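Local coordinates for DNA translocase coupling protein (Clostridium perfringens, PDB 6O1W) that probably binds ATP and DNA as the FtsK/SpoIIIE-family coupling protein of plasmid conjugation, this chain holding the part that contains its ATPase domain, at residues Leu98-Lys103 against Leu146-Trp151; Val112-Thr117 against Ile122-Asn127. One frame throughout, in Å; residues are numbered along the deposited sequence.

Contact 1: residues Leu98-Lys103 against Leu146-Trp151; sequences LPWDDK and LRCILW
Two indole rings, W100 and W151, and the carboxylate of D102 carry this contact. Over one face of the W100 ring sits C148 SG, 3.3 Å above the plane but offset toward the rim, so that its nearest ring atom is W100 CE3 at 3.4 Å; this is a sulfur-aromatic contact of oblique geometry. The opposite face is covered near its rim by the backbone N of D102. W151 meets D102 at its edge: carboxylate and indole planes lie only 18° apart, and W151 NE1 donates to D102 OD1 over 2.9 Å with a nearly straight N-H...O angle of 165°, reaching the oxygen on its syn side. The same oxygen also accepts from W100 NE1 at 3.0 Å, less straight and almost in line with the C-O bond. Two indole N-H groups therefore converge on one carboxylate oxygen, which would tend to stabilise its negative charge and helps set the rotation of both rings; D102 OD2 has a long, weak ion pair with K353. Between themselves the tryptophans are nearly perpendicular, with five-membered rings 5.4 Å apart, an oblique pair in which W151 CD1 approaches W100 NE1. W151 points its CG away from the backbone N (chi1 176°), which carries the indole off the helix toward the loop. F341, F343 and H348 add further rings around W100, and F343 also meets W151. The arrangement thus fastens the loop between strands 82-89 and 111-116 to helix 142-155, the helix that begins within the predicted Walker A loop, at K142 and S143.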
ATOM      1  N   LEU A  98       0.192   1.376  15.121  1.00 43.17           N
ATOM      2  CA  LEU A  98      -0.725   0.253  15.206  1.00 41.76           C
ATOM      3  C   LEU A  98       0.094  -1.031  15.128  1.00 46.10           C
ATOM      4  O   LEU A  98       0.371  -1.532  14.028  1.00 45.08           O
ATOM      5  CB  LEU A  98      -1.741   0.367  14.056  1.00 40.66           C
ATOM      6  CG  LEU A  98      -2.838  -0.639  13.960  1.00 43.53           C
ATOM      7  CD1 LEU A  98      -3.872  -0.428  15.067  1.00 43.91           C
ATOM      8  CD2 LEU A  98      -3.478  -0.552  12.601  1.00 43.17           C
ATOM      9  N   PRO A  99       0.550  -1.541  16.296  1.00 41.96           N
ATOM     10  CA  PRO A  99       1.353  -2.773  16.282  1.00 40.58           C
ATOM     11  C   PRO A  99       0.550  -3.963  15.783  1.00 40.49           C
ATOM     12  O   PRO A  99      -0.645  -4.052  16.045  1.00 39.62           O
ATOM     13  CB  PRO A  99       1.747  -2.963  17.758  1.00 42.54           C
ATOM     14  CG  PRO A  99       0.726  -2.195  18.537  1.00 47.06           C
ATOM     15  CD  PRO A  99       0.350  -1.034  17.676  1.00 42.90           C
ATOM     16  N   TRP A 100       1.212  -4.886  15.084  1.00 35.74           N
ATOM     17  CA  TRP A 100       0.581  -6.118  14.646  1.00 34.81           C
ATOM     18  C   TRP A 100       0.230  -6.956  15.870  1.00 40.05           C
ATOM     19  O   TRP A 100       0.931  -6.903  16.879  1.00 41.01           O
ATOM     20  CB  TRP A 100       1.530  -6.935  13.744  1.00 33.17           C
ATOM     21  CG  TRP A 100       1.037  -8.338  13.510  1.00 33.46           C
ATOM     22  CD1 TRP A 100       1.498  -9.481  14.102  1.00 36.03           C
ATOM     23  CD2 TRP A 100      -0.135  -8.714  12.771  1.00 33.01           C
ATOM     24  NE1 TRP A 100       0.734 -10.558  13.713  1.00 34.73           N
ATOM     25  CE2 TRP A 100      -0.285 -10.113  12.904  1.00 36.24           C
ATOM     26  CE3 TRP A 100      -1.084  -7.999  12.019  1.00 33.70           C
ATOM     27  CZ2 TRP A 100      -1.307 -10.815  12.263  1.00 35.00           C
ATOM     28  CZ3 TRP A 100      -2.091  -8.700  11.383  1.00 34.79           C
ATOM     29  CH2 TRP A 100      -2.220 -10.086  11.543  1.00 35.03           C
ATOM     30  N   ASP A 101      -0.836  -7.754  15.769  1.00 36.72           N
ATOM     31  CA  ASP A 101      -1.233  -8.695  16.808  1.00 35.86           C
ATOM     32  C   ASP A 101      -1.926  -9.881  16.113  1.00 37.97           C
ATOM     33  O   ASP A 101      -2.748  -9.676  15.222  1.00 35.81           O
ATOM     34  CB  ASP A 101      -2.134  -8.024  17.846  1.00 38.21           C
ATOM     35  CG  ASP A 101      -2.403  -8.871  19.072  1.00 50.94           C
ATOM     36  OD1 ASP A 101      -2.974  -9.983  18.919  1.00 53.82           O
ATOM     37  OD2 ASP A 101      -2.058  -8.425  20.180  1.00 58.31           O
ATOM     38  N   ASP A 102      -1.615 -11.112  16.537  1.00 35.85           N
ATOM     39  CA  ASP A 102      -2.180 -12.323  15.933  1.00 37.33           C
ATOM     40  C   ASP A 102      -3.727 -12.411  16.030  1.00 44.40           C
ATOM     41  O   ASP A 102      -4.329 -13.204  15.302  1.00 43.55           O
ATOM     42  CB  ASP A 102      -1.487 -13.594  16.489  1.00 39.37           C
ATOM     43  CG  ASP A 102      -0.252 -14.061  15.693  1.00 48.39           C
ATOM     44  OD1 ASP A 102       0.212 -13.309  14.802  1.00 47.76           O
ATOM     45  OD2 ASP A 102       0.237 -15.174  15.955  1.00 55.00           O
ATOM     46  N   LYS A 103      -4.364 -11.535  16.843  1.00 44.62           N
ATOM     47  CA  LYS A 103      -5.826 -11.470  16.992  1.00 45.31           C
ATOM     48  C   LYS A 103      -6.528 -11.002  15.701  1.00 49.14           C
ATOM     49  O   LYS A 103      -7.719 -11.295  15.516  1.00 49.25           O
ATOM     50  CB  LYS A 103      -6.221 -10.571  18.183  1.00 48.60           C
ATOM     51  CG  LYS A 103      -6.087  -9.067  17.934  1.00 64.75           C
ATOM     52  CD  LYS A 103      -6.607  -8.240  19.105  1.00 71.87           C
ATOM     53  CE  LYS A 103      -6.366  -6.765  18.889  1.00 79.75           C
ATOM     54  NZ  LYS A 103      -7.098  -5.935  19.887  1.00 86.20           N
ATOM     55  N   LEU A 146       4.238  -6.117   3.486  1.00 26.63           N
ATOM     56  CA  LEU A 146       4.384  -7.359   2.732  1.00 28.08           C
ATOM     57  C   LEU A 146       4.699  -8.548   3.637  1.00 30.75           C
ATOM     58  O   LEU A 146       4.151  -9.609   3.417  1.00 29.32           O
ATOM     59  CB  LEU A 146       5.486  -7.194   1.663  1.00 29.17           C
ATOM     60  CG  LEU A 146       5.223  -6.110   0.598  1.00 34.17           C
ATOM     61  CD1 LEU A 146       6.320  -6.106  -0.428  1.00 34.07           C
ATOM     62  CD2 LEU A 146       3.862  -6.308  -0.079  1.00 37.88           C
ATOM     63  N   ARG A 147       5.577  -8.362   4.658  1.00 28.92           N
ATOM     64  CA  ARG A 147       5.954  -9.419   5.615  1.00 28.87           C
ATOM     65  C   ARG A 147       4.789  -9.757   6.559  1.00 29.69           C
ATOM     66  O   ARG A 147       4.664 -10.905   6.971  1.00 27.78           O
ATOM     67  CB  ARG A 147       7.223  -9.049   6.388  1.00 28.86           C
ATOM     68  CG  ARG A 147       8.466  -9.020   5.492  1.00 43.35           C
ATOM     69  CD  ARG A 147       9.708  -8.656   6.282  1.00 64.03           C
ATOM     70  NE  ARG A 147      10.840  -8.411   5.389  1.00 89.07           N
ATOM     71  CZ  ARG A 147      11.271  -7.204   5.031  1.00111.29           C
ATOM     72  NH1 ARG A 147      10.687  -6.111   5.510  1.00 99.76           N
ATOM     73  NH2 ARG A 147      12.302  -7.079   4.205  1.00101.85           N
ATOM     74  N   CYS A 148       3.937  -8.758   6.868  1.00 25.95           N
ATOM     75  CA  CYS A 148       2.707  -8.907   7.668  1.00 26.85           C
ATOM     76  C   CYS A 148       1.685  -9.760   6.898  1.00 27.77           C
ATOM     77  O   CYS A 148       1.055 -10.629   7.477  1.00 27.14           O
ATOM     78  CB  CYS A 148       2.125  -7.533   7.988  1.00 28.50           C
ATOM     79  SG  CYS A 148       0.742  -7.585   9.137  1.00 33.51           S
ATOM     80  N   ILE A 149       1.508  -9.492   5.599  1.00 25.59           N
ATOM     81  CA  ILE A 149       0.630 -10.265   4.700  1.00 24.98           C
ATOM     82  C   ILE A 149       1.163 -11.708   4.621  1.00 27.28           C
ATOM     83  O   ILE A 149       0.388 -12.645   4.739  1.00 25.52           O
ATOM     84  CB  ILE A 149       0.574  -9.616   3.290  1.00 28.37           C
ATOM     85  CG1 ILE A 149      -0.198  -8.260   3.354  1.00 28.89           C
ATOM     86  CG2 ILE A 149      -0.075 -10.600   2.249  1.00 26.62           C
ATOM     87  CD1 ILE A 149       0.017  -7.392   2.176  1.00 36.72           C
ATOM     88  N   LEU A 150       2.495 -11.866   4.433  1.00 24.60           N
ATOM     89  CA  LEU A 150       3.172 -13.159   4.339  1.00 23.88           C
ATOM     90  C   LEU A 150       2.904 -14.002   5.576  1.00 28.07           C
ATOM     91  O   LEU A 150       2.552 -15.169   5.440  1.00 29.56           O
ATOM     92  CB  LEU A 150       4.691 -12.937   4.149  1.00 23.20           C
ATOM     93  CG  LEU A 150       5.617 -14.160   4.207  1.00 28.04           C
ATOM     94  CD1 LEU A 150       5.238 -15.220   3.090  1.00 28.40           C
ATOM     95  CD2 LEU A 150       7.088 -13.723   4.085  1.00 28.04           C
ATOM     96  N   TRP A 151       3.072 -13.411   6.777  1.00 25.97           N
ATOM     97  CA  TRP A 151       2.846 -14.057   8.072  1.00 26.85           C
ATOM     98  C   TRP A 151       1.413 -14.610   8.188  1.00 30.24           C
ATOM     99  O   TRP A 151       1.220 -15.770   8.546  1.00 31.50           O
ATOM    100  CB  TRP A 151       3.128 -13.042   9.197  1.00 26.49           C
ATOM    101  CG  TRP A 151       2.815 -13.601  10.553  1.00 28.25           C
ATOM    102  CD1 TRP A 151       1.762 -13.262  11.354  1.00 31.05           C
ATOM    103  CD2 TRP A 151       3.464 -14.719  11.189  1.00 28.36           C
ATOM    104  NE1 TRP A 151       1.780 -14.022  12.504  1.00 30.67           N
ATOM    105  CE2 TRP A 151       2.807 -14.937  12.421  1.00 32.37           C
ATOM    106  CE3 TRP A 151       4.576 -15.519  10.859  1.00 29.83           C
ATOM    107  CZ2 TRP A 151       3.220 -15.922  13.328  1.00 31.24           C
ATOM    108  CZ3 TRP A 151       4.975 -16.509  11.749  1.00 32.12           C
ATOM    109  CH2 TRP A 151       4.292 -16.710  12.962  1.00 32.69           C
TER

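Contact 2: residues Val112-Thr117 against Ile122-Asn127. With BGC (beta-D-glucopyranose), chain C.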
ATOM      1  N   VAL A 112      -6.694 -11.320   4.165  1.00 30.42           N
ATOM      2  CA  VAL A 112      -5.642 -10.678   4.950  1.00 30.52           C
ATOM      3  C   VAL A 112      -6.071  -9.269   5.399  1.00 35.59           C
ATOM      4  O   VAL A 112      -6.901  -8.642   4.749  1.00 33.22           O
ATOM      5  CB  VAL A 112      -4.260 -10.699   4.220  1.00 33.96           C
ATOM      6  CG1 VAL A 112      -3.858 -12.134   3.838  1.00 32.78           C
ATOM      7  CG2 VAL A 112      -4.248  -9.785   2.991  1.00 33.52           C
ATOM      8  N   VAL A 113      -5.519  -8.792   6.525  1.00 34.65           N
ATOM      9  CA  VAL A 113      -5.782  -7.468   7.075  1.00 35.12           C
ATOM     10  C   VAL A 113      -4.474  -6.648   6.981  1.00 37.26           C
ATOM     11  O   VAL A 113      -3.423  -7.139   7.394  1.00 35.64           O
ATOM     12  CB  VAL A 113      -6.348  -7.522   8.518  1.00 40.07           C
ATOM     13  CG1 VAL A 113      -6.902  -6.165   8.931  1.00 39.43           C
ATOM     14  CG2 VAL A 113      -7.438  -8.588   8.643  1.00 40.72           C
ATOM     15  N   VAL A 114      -4.533  -5.407   6.455  1.00 32.26           N
ATOM     16  CA  VAL A 114      -3.284  -4.639   6.329  1.00 32.60           C
ATOM     17  C   VAL A 114      -3.169  -3.435   7.306  1.00 35.16           C
ATOM     18  O   VAL A 114      -2.086  -2.877   7.443  1.00 33.60           O
ATOM     19  CB  VAL A 114      -2.987  -4.221   4.871  1.00 36.26           C
ATOM     20  CG1 VAL A 114      -2.719  -5.460   4.019  1.00 36.82           C
ATOM     21  CG2 VAL A 114      -4.123  -3.401   4.283  1.00 35.49           C
ATOM     22  N   GLY A 115      -4.255  -3.085   7.981  1.00 31.27           N
ATOM     23  CA  GLY A 115      -4.253  -1.989   8.932  1.00 31.72           C
ATOM     24  C   GLY A 115      -5.604  -1.354   9.166  1.00 36.52           C
ATOM     25  O   GLY A 115      -6.635  -1.933   8.821  1.00 34.67           O
ATOM     26  N   GLN A 116      -5.598  -0.138   9.732  1.00 34.22           N
ATOM     27  CA  GLN A 116      -6.816   0.570  10.132  1.00 34.23           C
ATOM     28  C   GLN A 116      -7.128   1.814   9.361  1.00 37.37           C
ATOM     29  O   GLN A 116      -6.268   2.678   9.239  1.00 36.04           O
ATOM     30  CB  GLN A 116      -6.727   0.945  11.628  1.00 35.64           C
ATOM     31  CG  GLN A 116      -8.095   1.124  12.275  1.00 49.90           C
ATOM     32  CD  GLN A 116      -8.012   1.424  13.748  1.00 54.09           C
ATOM     33  OE1 GLN A 116      -7.328   0.755  14.517  1.00 44.07           O
ATOM     34  NE2 GLN A 116      -8.742   2.425  14.173  1.00 47.55           N
ATOM     35  N   THR A 117      -8.401   1.949   8.933  1.00 34.90           N
ATOM     36  CA  THR A 117      -8.920   3.136   8.260  1.00 35.80           C
ATOM     37  C   THR A 117      -9.920   3.846   9.231  1.00 41.90           C
ATOM     38  O   THR A 117      -9.936   3.515  10.416  1.00 41.09           O
ATOM     39  CB  THR A 117      -9.431   2.822   6.828  1.00 39.78           C
ATOM     40  OG1 THR A 117      -9.584   4.061   6.120  1.00 37.10           O
ATOM     41  CG2 THR A 117     -10.745   2.043   6.813  1.00 37.80           C
ATOM     42  N   ILE A 122      -8.736  -2.468   7.026  1.00 32.93           N
ATOM     43  CA  ILE A 122      -8.647  -2.723   5.605  1.00 32.90           C
ATOM     44  C   ILE A 122      -8.410  -4.218   5.429  1.00 35.53           C
ATOM     45  O   ILE A 122      -7.413  -4.728   5.932  1.00 33.64           O
ATOM     46  CB  ILE A 122      -7.520  -1.866   4.953  1.00 36.14           C
ATOM     47  CG1 ILE A 122      -7.795  -0.349   5.100  1.00 36.52           C
ATOM     48  CG2 ILE A 122      -7.264  -2.285   3.493  1.00 35.96           C
ATOM     49  CD1 ILE A 122      -8.736   0.300   4.152  1.00 43.38           C
ATOM     50  N   LYS A 123      -9.328  -4.908   4.721  1.00 33.33           N
ATOM     51  CA  LYS A 123      -9.227  -6.354   4.430  1.00 33.32           C
ATOM     52  C   LYS A 123      -9.084  -6.562   2.942  1.00 35.71           C
ATOM     53  O   LYS A 123      -9.675  -5.816   2.153  1.00 34.85           O
ATOM     54  CB  LYS A 123     -10.442  -7.143   4.957  1.00 35.51           C
ATOM     55  CG  LYS A 123     -10.612  -7.068   6.479  1.00 44.90           C
ATOM     56  CD  LYS A 123     -11.698  -7.972   7.001  1.00 52.87           C
ATOM     57  CE  LYS A 123     -12.010  -7.637   8.437  1.00 73.26           C
ATOM     58  NZ  LYS A 123     -13.201  -8.379   8.932  1.00 89.90           N
ATOM     59  N   ILE A 124      -8.232  -7.510   2.559  1.00 31.72           N
ATOM     60  CA  ILE A 124      -8.013  -7.889   1.171  1.00 31.69           C
ATOM     61  C   ILE A 124      -8.348  -9.377   1.067  1.00 35.55           C
ATOM     62  O   ILE A 124      -7.777 -10.182   1.804  1.00 35.62           O
ATOM     63  CB  ILE A 124      -6.565  -7.613   0.662  1.00 34.71           C
ATOM     64  CG1 ILE A 124      -6.141  -6.139   0.834  1.00 35.18           C
ATOM     65  CG2 ILE A 124      -6.403  -8.058  -0.802  1.00 35.17           C
ATOM     66  CD1 ILE A 124      -4.609  -5.925   0.768  1.00 28.22           C
ATOM     67  N   ASP A 125      -9.268  -9.733   0.158  1.00 33.07           N
ATOM     68  CA  ASP A 125      -9.626 -11.123  -0.139  1.00 32.13           C
ATOM     69  C   ASP A 125      -8.870 -11.503  -1.412  1.00 33.43           C
ATOM     70  O   ASP A 125      -9.262 -11.132  -2.529  1.00 31.60           O
ATOM     71  CB  ASP A 125     -11.139 -11.296  -0.328  1.00 34.10           C
ATOM     72  CG  ASP A 125     -11.567 -12.739  -0.593  1.00 41.94           C
ATOM     73  OD1 ASP A 125     -10.687 -13.581  -0.875  1.00 42.15           O
ATOM     74  OD2 ASP A 125     -12.782 -13.025  -0.515  1.00 50.89           O
ATOM     75  N   LEU A 126      -7.774 -12.252  -1.233  1.00 29.82           N
ATOM     76  CA  LEU A 126      -6.912 -12.681  -2.325  1.00 29.19           C
ATOM     77  C   LEU A 126      -7.631 -13.527  -3.372  1.00 32.57           C
ATOM     78  O   LEU A 126      -7.175 -13.539  -4.508  1.00 31.36           O
ATOM     79  CB  LEU A 126      -5.645 -13.376  -1.798  1.00 29.39           C
ATOM     80  CG  LEU A 126      -4.727 -12.518  -0.907  1.00 32.48           C
ATOM     81  CD1 LEU A 126      -3.602 -13.314  -0.440  1.00 32.94           C
ATOM     82  CD2 LEU A 126      -4.191 -11.314  -1.655  1.00 34.37           C
ATOM     83  N   ASN A 127      -8.808 -14.128  -3.046  1.00 29.80           N
ATOM     84  CA  ASN A 127      -9.611 -14.866  -4.044  1.00 30.33           C
ATOM     85  C   ASN A 127     -10.315 -13.899  -5.037  1.00 36.66           C
ATOM     86  O   ASN A 127     -10.722 -14.321  -6.116  1.00 37.67           O
ATOM     87  CB  ASN A 127     -10.644 -15.794  -3.350  1.00 28.37           C
ATOM     88  CG  ASN A 127     -10.003 -16.898  -2.532  1.00 52.17           C
ATOM     89  OD1 ASN A 127     -10.269 -17.074  -1.339  1.00 54.47           O
ATOM     90  ND2 ASN A 127      -9.113 -17.643  -3.143  1.00 40.10           N
TER
HETATM   91  C2  BGC C 501     -12.219  -0.697   1.748  1.00 78.46           C
HETATM   92  C3  BGC C 501     -12.532  -0.722   3.237  1.00 79.89           C
HETATM   93  C4  BGC C 501     -13.227  -2.029   3.597  1.00 82.80           C
HETATM   94  C5  BGC C 501     -12.227  -3.169   3.437  1.00 78.12           C
HETATM   95  C6  BGC C 501     -12.863  -4.537   3.266  1.00 79.17           C
HETATM   96  C1  BGC C 501     -11.783  -2.078   1.240  1.00 78.19           C
HETATM   97  O1  BGC C 501     -12.800  -2.631   0.480  1.00 78.79           O
HETATM   98  O2  BGC C 501     -11.213   0.266   1.455  1.00 75.14           O
HETATM   99  O3  BGC C 501     -13.349   0.391   3.591  1.00 81.24           O
HETATM  100  O4  BGC C 501     -13.716  -2.005   4.938  1.00 85.02           O
HETATM  101  O5  BGC C 501     -11.347  -2.935   2.316  1.00 79.01           O
HETATM  102  O6  BGC C 501     -13.424  -4.760   1.976  1.00 75.56           O
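V112 and I124 exchange a reciprocal pair of backbone hydrogen bonds, V112 N to I124 O and I124 N to V112 O, each 2.8 Å long and both nearly straight. These mark an antiparallel hydrogen-bonded pair. V112 O is approached additionally by K123 CA, a CA-H...O contact. One step on, V113 and K123 form a non-hydrogen-bonded pair with CA atoms 4.5 Å apart, their side chains side by side on one face of the sheet. V114 N then donates to I122 O, while I122 N reaches G115 O at 2.8 Å with the donor tilted from the carbonyl plane. G115 adopts backbone angles (phi 155°) at which a CB would jam against the preceding carbonyl.

The other face carries V112, I122 and I124. The methyls of V114 meet two of these: V114 CG2 presses against I122 CG2 at 3.4 Å, tighter than usual van der Waals contact, and V114 CG1 meets I124 CD1 at 3.8 Å. The chi1 of -66° at V114 sets CG2 between the backbone N and the carbonyl carbon, on the side of I122. I122 CD1 touches T117 CB, the two side chains crossing at about a right angle; T117 OG1 is bonded to Q337 O. V112 and V114 also face helix 142-155. At the outer edge a bound glucose lies beside the strand, its O5 3.3 Å from K123 O and its O2 near I122 CD1; N121, F329 and V336 complete that pocket. The whole is a beta hairpin of strands 111-116 and 121-125, the latter outermost within this chain in the mixed sheet of this P-loop NTPase domain.

Both contacts are largely buried, yet they differ in chemistry. Contact 1 joins a loop to a helix through a shared carboxylate, a sulfur and aromatic rings, and buries 193 Å² in all; contact 2 joins two neighbouring strands by a ladder of backbone bonds and branched aliphatic packing, burying 456 Å². K123 is the exposed touching residue of contact 2; D102 is the partly exposed one of contact 1. Helix 142-155 links the two, since its I149 CD1 packs on V114 CG1 at 3.8 Å. From the loop of contact 1, L98 CD2 lies 3.6 Å from Q116 N, so the two contacts adjoin directly.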